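PDB 5H0M: HNH endonuclease from Geobacillus virus E2, which probably nicks DNA as a metal-dependent HNH endonuclease of a thermophilic bacteriophage, and carries a zinc ion bound by four cysteines. Local coordinates for residues A[51-61]-A[93-104]. Residues are numbered along the deposited sequence; the frame is centred on the assembly and turned at random.
Sequences QARAFYHSREW and HITPLLVDWSKR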
ATOM      1  N   GLN A  51       1.100   1.032  15.479  1.00 19.27           N
ATOM      2  CA  GLN A  51      -0.063   0.354  14.919  1.00 18.39           C
ATOM      3  C   GLN A  51       0.205  -0.041  13.458  1.00 17.75           C
ATOM      4  O   GLN A  51      -0.120  -1.152  13.041  1.00 17.01           O
ATOM      5  CB  GLN A  51      -1.277   1.271  15.030  1.00 21.01           C
ATOM      6  CG  GLN A  51      -2.600   0.719  14.561  1.00 26.89           C
ATOM      7  CD  GLN A  51      -3.711   1.761  14.684  1.00 30.88           C
ATOM      8  OE1 GLN A  51      -3.628   2.848  14.100  1.00 30.37           O
ATOM      9  NE2 GLN A  51      -4.751   1.433  15.440  1.00 34.54           N
ATOM     10  N   ALA A  52       0.808   0.864  12.703  1.00 16.31           N
ATOM     11  CA  ALA A  52       1.124   0.588  11.303  1.00 17.13           C
ATOM     12  C   ALA A  52       2.172  -0.510  11.184  1.00 17.67           C
ATOM     13  O   ALA A  52       2.040  -1.423  10.364  1.00 17.44           O
ATOM     14  CB  ALA A  52       1.555   1.861  10.593  1.00 19.01           C
ATOM     15  N   ARG A  53       3.207  -0.469  12.021  1.00 17.80           N
ATOM     16  CA  ARG A  53       4.209  -1.523  12.024  1.00 18.84           C
ATOM     17  C   ARG A  53       3.576  -2.883  12.266  1.00 18.26           C
ATOM     18  O   ARG A  53       3.854  -3.844  11.543  1.00 20.89           O
ATOM     19  CB  ARG A  53       5.261  -1.285  13.103  1.00 20.95           C
ATOM     20  CG  ARG A  53       6.209  -0.140  12.855  1.00 22.50           C
ATOM     21  CD  ARG A  53       7.058   0.005  14.099  1.00 24.75           C
ATOM     22  NE  ARG A  53       7.959   1.142  14.083  1.00 26.76           N
ATOM     23  CZ  ARG A  53       9.262   1.072  13.804  1.00 23.07           C
ATOM     24  NH1 ARG A  53       9.816  -0.085  13.460  1.00 22.60           N
ATOM     25  NH2 ARG A  53       9.995   2.163  13.860  1.00 23.76           N
ATOM     26  N   ALA A  54       2.703  -2.955  13.266  1.00 17.29           N
ATOM     27  CA  ALA A  54       2.046  -4.199  13.637  1.00 17.82           C
ATOM     28  C   ALA A  54       1.133  -4.704  12.533  1.00 17.92           C
ATOM     29  O   ALA A  54       0.990  -5.914  12.331  1.00 18.91           O
ATOM     30  CB  ALA A  54       1.260  -4.031  14.929  1.00 18.91           C
ATOM     31  N   PHE A  55       0.532  -3.777  11.798  1.00 16.18           N
ATOM     32  CA  PHE A  55      -0.395  -4.146  10.733  1.00 15.02           C
ATOM     33  C   PHE A  55       0.238  -5.078   9.698  1.00 13.84           C
ATOM     34  O   PHE A  55      -0.367  -6.055   9.252  1.00 14.48           O
ATOM     35  CB  PHE A  55      -0.946  -2.898  10.053  1.00 15.25           C
ATOM     36  CG  PHE A  55      -1.834  -3.189   8.882  1.00 14.57           C
ATOM     37  CD1 PHE A  55      -3.129  -3.623   9.086  1.00 15.49           C
ATOM     38  CD2 PHE A  55      -1.357  -3.064   7.587  1.00 15.32           C
ATOM     39  CE1 PHE A  55      -3.960  -3.912   8.016  1.00 16.60           C
ATOM     40  CE2 PHE A  55      -2.183  -3.353   6.512  1.00 15.26           C
ATOM     41  CZ  PHE A  55      -3.474  -3.771   6.725  1.00 15.80           C
ATOM     42  N   TYR A  56       1.467  -4.791   9.322  1.00 13.13           N
ATOM     43  CA  TYR A  56       2.112  -5.577   8.271  1.00 13.84           C
ATOM     44  C   TYR A  56       2.439  -6.994   8.707  1.00 15.16           C
ATOM     45  O   TYR A  56       2.666  -7.855   7.855  1.00 16.60           O
ATOM     46  CB  TYR A  56       3.362  -4.867   7.767  1.00 14.86           C
ATOM     47  CG  TYR A  56       3.061  -3.553   7.069  1.00 14.65           C
ATOM     48  CD1 TYR A  56       2.416  -3.526   5.838  1.00 16.75           C
ATOM     49  CD2 TYR A  56       3.422  -2.355   7.635  1.00 14.50           C
ATOM     50  CE1 TYR A  56       2.148  -2.321   5.185  1.00 14.95           C
ATOM     51  CE2 TYR A  56       3.156  -1.155   6.995  1.00 14.20           C
ATOM     52  CZ  TYR A  56       2.535  -1.140   5.783  1.00 14.37           C
ATOM     53  OH  TYR A  56       2.296   0.091   5.168  1.00 17.29           O
ATOM     54  N   HIS A  57       2.429  -7.230  10.023  1.00 15.34           N
ATOM     55  CA  HIS A  57       2.587  -8.576  10.577  1.00 17.28           C
ATOM     56  C   HIS A  57       1.274  -9.308  10.748  1.00 17.27           C
ATOM     57  O   HIS A  57       1.281 -10.486  11.101  1.00 19.60           O
ATOM     58  CB  HIS A  57       3.232  -8.501  11.956  1.00 17.17           C
ATOM     59  CG  HIS A  57       4.634  -8.005  11.933  1.00 18.17           C
ATOM     60  ND1 HIS A  57       5.713  -8.826  11.683  1.00 21.62           N
ATOM     61  CD2 HIS A  57       5.136  -6.759  12.106  1.00 20.19           C
ATOM     62  CE1 HIS A  57       6.822  -8.110  11.732  1.00 21.35           C
ATOM     63  NE2 HIS A  57       6.499  -6.856  11.990  1.00 22.05           N
ATOM     64  N   SER A  58       0.155  -8.632  10.520  1.00 16.19           N
ATOM     65  CA  SER A  58      -1.144  -9.167  10.882  1.00 16.09           C
ATOM     66  C   SER A  58      -1.620 -10.248   9.934  1.00 16.28           C
ATOM     67  O   SER A  58      -1.315 -10.234   8.739  1.00 16.24           O
ATOM     68  CB  SER A  58      -2.201  -8.061  10.968  1.00 16.06           C
ATOM     69  OG  SER A  58      -2.565  -7.595   9.672  1.00 16.85           O
ATOM     70  N   ARG A  59      -2.423 -11.161  10.474  1.00 17.80           N
ATOM     71  CA  ARG A  59      -3.074 -12.192   9.673  1.00 17.43           C
ATOM     72  C   ARG A  59      -3.962 -11.569   8.583  1.00 15.77           C
ATOM     73  O   ARG A  59      -4.016 -12.072   7.471  1.00 16.69           O
ATOM     74  CB  ARG A  59      -3.905 -13.145  10.571  1.00 18.64           C
ATOM     75  CG  ARG A  59      -5.054 -12.487  11.344  1.00 22.99           C
ATOM     76  CD  ARG A  59      -5.799 -13.427  12.291  1.00 28.47           C
ATOM     77  NE  ARG A  59      -6.919 -12.731  12.930  1.00 38.24           N
ATOM     78  CZ  ARG A  59      -7.576 -13.147  14.016  1.00 43.30           C
ATOM     79  NH1 ARG A  59      -7.246 -14.277  14.630  1.00 37.00           N
ATOM     80  NH2 ARG A  59      -8.575 -12.414  14.500  1.00 46.68           N
ATOM     81  N   GLU A  60      -4.630 -10.469   8.910  1.00 16.74           N
ATOM     82  CA  GLU A  60      -5.562  -9.835   7.980  1.00 16.14           C
ATOM     83  C   GLU A  60      -4.793  -9.257   6.793  1.00 14.90           C
ATOM     84  O   GLU A  60      -5.196  -9.435   5.651  1.00 14.27           O
ATOM     85  CB  GLU A  60      -6.375  -8.749   8.680  1.00 18.39           C
ATOM     86  CG  GLU A  60      -7.333  -9.274   9.750  1.00 20.77           C
ATOM     87  CD  GLU A  60      -6.728  -9.391  11.147  1.00 23.51           C
ATOM     88  OE1 GLU A  60      -5.533  -9.114  11.356  1.00 22.61           O
ATOM     89  OE2 GLU A  60      -7.483  -9.772  12.066  1.00 26.81           O
ATOM     90  N   TRP A  61      -3.670  -8.592   7.059  1.00 14.33           N
ATOM     91  CA  TRP A  61      -2.841  -8.092   5.962  1.00 14.88           C
ATOM     92  C   TRP A  61      -2.295  -9.240   5.138  1.00 14.81           C
ATOM     93  O   TRP A  61      -2.306  -9.179   3.910  1.00 14.82           O
ATOM     94  CB  TRP A  61      -1.705  -7.208   6.465  1.00 14.00           C
ATOM     95  CG  TRP A  61      -0.754  -6.802   5.371  1.00 14.12           C
ATOM     96  CD1 TRP A  61       0.553  -7.119   5.285  1.00 15.05           C
ATOM     97  CD2 TRP A  61      -1.058  -6.042   4.186  1.00 13.82           C
ATOM     98  NE1 TRP A  61       1.103  -6.615   4.132  1.00 14.86           N
ATOM     99  CE2 TRP A  61       0.137  -5.927   3.453  1.00 13.81           C
ATOM    100  CE3 TRP A  61      -2.211  -5.442   3.685  1.00 14.30           C
ATOM    101  CZ2 TRP A  61       0.207  -5.249   2.252  1.00 14.19           C
ATOM    102  CZ3 TRP A  61      -2.141  -4.764   2.496  1.00 15.59           C
ATOM    103  CH2 TRP A  61      -0.936  -4.672   1.794  1.00 14.51           C
ATOM    104  N   HIS A  93      -0.806   0.525  -0.590  1.00 12.86           N
ATOM    105  CA  HIS A  93      -1.990   1.330  -0.300  1.00 12.65           C
ATOM    106  C   HIS A  93      -2.023   2.559  -1.179  1.00 13.27           C
ATOM    107  O   HIS A  93      -1.030   3.293  -1.253  1.00 15.18           O
ATOM    108  CB  HIS A  93      -1.989   1.747   1.165  1.00 12.69           C
ATOM    109  CG  HIS A  93      -2.217   0.608   2.107  1.00 13.43           C
ATOM    110  ND1 HIS A  93      -1.214  -0.247   2.488  1.00 14.39           N
ATOM    111  CD2 HIS A  93      -3.343   0.167   2.714  1.00 13.92           C
ATOM    112  CE1 HIS A  93      -1.706  -1.164   3.304  1.00 14.65           C
ATOM    113  NE2 HIS A  93      -2.999  -0.944   3.444  1.00 14.18           N
ATOM    114  N   ILE A  94      -3.157   2.809  -1.814  1.00 12.45           N
ATOM    115  CA  ILE A  94      -3.280   3.996  -2.684  1.00 12.88           C
ATOM    116  C   ILE A  94      -3.262   5.253  -1.820  1.00 12.94           C
ATOM    117  O   ILE A  94      -2.368   6.096  -1.949  1.00 14.64           O
ATOM    118  CB  ILE A  94      -4.525   3.939  -3.566  1.00 12.68           C
ATOM    119  CG1 ILE A  94      -4.492   2.731  -4.495  1.00 13.37           C
ATOM    120  CG2 ILE A  94      -4.665   5.259  -4.320  1.00 14.57           C
ATOM    121  CD1 ILE A  94      -5.736   2.559  -5.334  1.00 14.75           C
ATOM    122  N   THR A  95      -4.227   5.363  -0.912  1.00 12.65           N
ATOM    123  CA  THR A  95      -4.128   6.292   0.214  1.00 13.10           C
ATOM    124  C   THR A  95      -3.252   5.602   1.250  1.00 13.51           C
ATOM    125  O   THR A  95      -3.605   4.522   1.727  1.00 13.86           O
ATOM    126  CB  THR A  95      -5.496   6.595   0.808  1.00 13.64           C
ATOM    127  OG1 THR A  95      -6.345   7.145  -0.210  1.00 14.96           O
ATOM    128  CG2 THR A  95      -5.386   7.579   1.960  1.00 14.87           C
ATOM    129  N   PRO A  96      -2.101   6.188   1.575  1.00 14.28           N
ATOM    130  CA  PRO A  96      -1.166   5.466   2.439  1.00 14.69           C
ATOM    131  C   PRO A  96      -1.768   5.056   3.777  1.00 14.24           C
ATOM    132  O   PRO A  96      -2.656   5.718   4.319  1.00 14.50           O
ATOM    133  CB  PRO A  96      -0.028   6.467   2.639  1.00 14.87           C
ATOM    134  CG  PRO A  96      -0.061   7.312   1.410  1.00 15.26           C
ATOM    135  CD  PRO A  96      -1.517   7.444   1.061  1.00 14.88           C
ATOM    136  N   LEU A  97      -1.262   3.949   4.312  1.00 14.40           N
ATOM    137  CA  LEU A  97      -1.710   3.435   5.582  1.00 14.23           C
ATOM    138  C   LEU A  97      -1.671   4.470   6.701  1.00 15.50           C
ATOM    139  O   LEU A  97      -2.604   4.554   7.502  1.00 17.12           O
ATOM    140  CB  LEU A  97      -0.846   2.225   5.955  1.00 15.35           C
ATOM    141  CG  LEU A  97      -1.215   1.499   7.235  1.00 16.02           C
ATOM    142  CD1 LEU A  97      -2.582   0.855   7.120  1.00 16.82           C
ATOM    143  CD2 LEU A  97      -0.142   0.456   7.543  1.00 16.88           C
ATOM    144  N   LEU A  98      -0.600   5.249   6.744  1.00 15.13           N
ATOM    145  CA  LEU A  98      -0.408   6.247   7.795  1.00 16.46           C
ATOM    146  C   LEU A  98      -1.242   7.496   7.572  1.00 18.38           C
ATOM    147  O   LEU A  98      -1.342   8.341   8.460  1.00 21.94           O
ATOM    148  CB  LEU A  98       1.081   6.585   7.917  1.00 18.22           C
ATOM    149  CG  LEU A  98       1.944   5.512   8.598  1.00 20.87           C
ATOM    150  CD1 LEU A  98       3.423   5.744   8.325  1.00 22.91           C
ATOM    151  CD2 LEU A  98       1.653   5.498  10.088  1.00 22.50           C
ATOM    152  N   VAL A  99      -1.823   7.621   6.381  1.00 15.96           N
ATOM    153  CA  VAL A  99      -2.715   8.744   6.063  1.00 17.15           C
ATOM    154  C   VAL A  99      -4.170   8.428   6.425  1.00 16.52           C
ATOM    155  O   VAL A  99      -4.898   9.292   6.923  1.00 19.72           O
ATOM    156  CB  VAL A  99      -2.573   9.139   4.579  1.00 16.79           C
ATOM    157  CG1 VAL A  99      -3.660  10.118   4.141  1.00 17.97           C
ATOM    158  CG2 VAL A  99      -1.199   9.726   4.330  1.00 17.11           C
ATOM    159  N   ASP A 100      -4.619   7.200   6.166  1.00 15.02           N
ATOM    160  CA  ASP A 100      -5.984   6.801   6.512  1.00 16.17           C
ATOM    161  C   ASP A 100      -6.039   5.336   6.956  1.00 15.89           C
ATOM    162  O   ASP A 100      -6.134   4.412   6.150  1.00 16.78           O
ATOM    163  CB  ASP A 100      -6.947   7.034   5.353  1.00 17.57           C
ATOM    164  CG  ASP A 100      -8.403   6.931   5.776  1.00 18.93           C
ATOM    165  OD1 ASP A 100      -8.695   6.319   6.844  1.00 20.91           O
ATOM    166  OD2 ASP A 100      -9.283   7.451   5.038  1.00 19.26           O
ATOM    167  N   TRP A 101      -6.022   5.150   8.271  1.00 16.34           N
ATOM    168  CA  TRP A 101      -6.043   3.818   8.870  1.00 15.60           C
ATOM    169  C   TRP A 101      -7.298   3.030   8.489  1.00 15.86           C
ATOM    170  O   TRP A 101      -7.255   1.808   8.350  1.00 15.52           O
ATOM    171  CB  TRP A 101      -5.955   3.977  10.401  1.00 17.09           C
ATOM    172  CG  TRP A 101      -6.056   2.697  11.197  1.00 18.59           C
ATOM    173  CD1 TRP A 101      -7.080   2.325  12.018  1.00 21.97           C
ATOM    174  CD2 TRP A 101      -5.100   1.632  11.243  1.00 19.46           C
ATOM    175  NE1 TRP A 101      -6.824   1.095  12.572  1.00 23.54           N
ATOM    176  CE2 TRP A 101      -5.617   0.644  12.106  1.00 21.81           C
ATOM    177  CE3 TRP A 101      -3.864   1.411  10.629  1.00 20.15           C
ATOM    178  CZ2 TRP A 101      -4.937  -0.536  12.381  1.00 20.81           C
ATOM    179  CZ3 TRP A 101      -3.192   0.239  10.912  1.00 21.25           C
ATOM    180  CH2 TRP A 101      -3.736  -0.722  11.766  1.00 21.26           C
ATOM    181  N   SER A 102      -8.418   3.718   8.295  1.00 15.97           N
ATOM    182  CA  SER A 102      -9.675   3.047   8.035  1.00 16.79           C
ATOM    183  C   SER A 102      -9.712   2.290   6.718  1.00 15.73           C
ATOM    184  O   SER A 102     -10.514   1.377   6.557  1.00 19.00           O
ATOM    185  CB  SER A 102     -10.840   4.038   8.093  1.00 17.34           C
ATOM    186  OG  SER A 102     -10.883   4.856   6.948  1.00 18.78           O
ATOM    187  N   LYS A 103      -8.818   2.653   5.791  1.00 15.08           N
ATOM    188  CA  LYS A 103      -8.797   2.055   4.450  1.00 14.66           C
ATOM    189  C   LYS A 103      -7.715   0.974   4.321  1.00 14.01           C
ATOM    190  O   LYS A 103      -7.424   0.518   3.229  1.00 13.72           O
ATOM    191  CB  LYS A 103      -8.604   3.136   3.385  1.00 15.60           C
ATOM    192  CG  LYS A 103      -9.700   4.195   3.395  1.00 16.57           C
ATOM    193  CD  LYS A 103      -9.611   5.087   2.170  1.00 18.50           C
ATOM    194  CE  LYS A 103     -10.771   6.076   2.130  1.00 20.55           C
ATOM    195  NZ  LYS A 103     -10.787   6.940   0.899  1.00 21.48           N
ATOM    196  N   ARG A 104      -7.156   0.558   5.447  1.00 13.59           N
ATOM    197  CA  ARG A 104      -6.012  -0.352   5.482  1.00 14.09           C
ATOM    198  C   ARG A 104      -6.216  -1.709   4.810  1.00 13.09           C
ATOM    199  O   ARG A 104      -5.251  -2.302   4.328  1.00 12.72           O
ATOM    200  CB  ARG A 104      -5.559  -0.566   6.928  1.00 14.80           C
ATOM    201  CG  ARG A 104      -6.591  -1.259   7.800  1.00 16.19           C
ATOM    202  CD  ARG A 104      -6.167  -1.182   9.254  1.00 18.05           C
ATOM    203  NE  ARG A 104      -7.106  -1.873  10.132  1.00 20.35           N
ATOM    204  CZ  ARG A 104      -8.256  -1.365  10.557  1.00 22.17           C
ATOM    205  NH1 ARG A 104      -8.637  -0.145  10.192  1.00 22.32           N
ATOM    206  NH2 ARG A 104      -9.041  -2.081  11.370  1.00 25.89           N
TER
HETATM  207  O   HOH W   1       1.442   0.199   2.687  1.00 17.85           O
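The loop between the two strands of the beta-beta-alpha metal finger, 90-93 and 110-113, packs against the end of helix 41-55 and the start of helix 59-71. Phe55, Trp61, His93 and Trp101 form an aromatic cluster there. His93, at the end of strand 90-93, is probably the first histidine of the HNH motif, the general base in relatives. Phe55 reaches into the loop with CG anti to the backbone N (chi1 176°). Leu97 CD1 lies over one face of its ring. The aliphatic chain of Arg104 runs past the ring, with CD 3.7 Å from Phe55 CE1. Arg104 CD sits over one face of the Trp101 indole, and the Gln51 amide stacks on the opposite face, 3° from parallel. Gln51 CG makes a CH-pi contact on the same face as the amide, 3.3 Å from Trp101 CH2. Ala52 CB meets Leu98 CD2 at 3.7 Å, and Leu97 CD2 lies 3.4 Å from Tyr56 OH. The His93 and Trp61 rings are near parallel but offset, so they barely overlap. His93 NE2 donates to Arg104 O at 2.8 Å. A water lies 2.7 Å from His93 ND1 and 2.6 Å from Tyr56 OH and bridges the two segments. With no direct hydrogen bond between them, the segments are held by apolar and stacking contacts and this water, while polar links on both sides of the His93 imidazole fix its rotation.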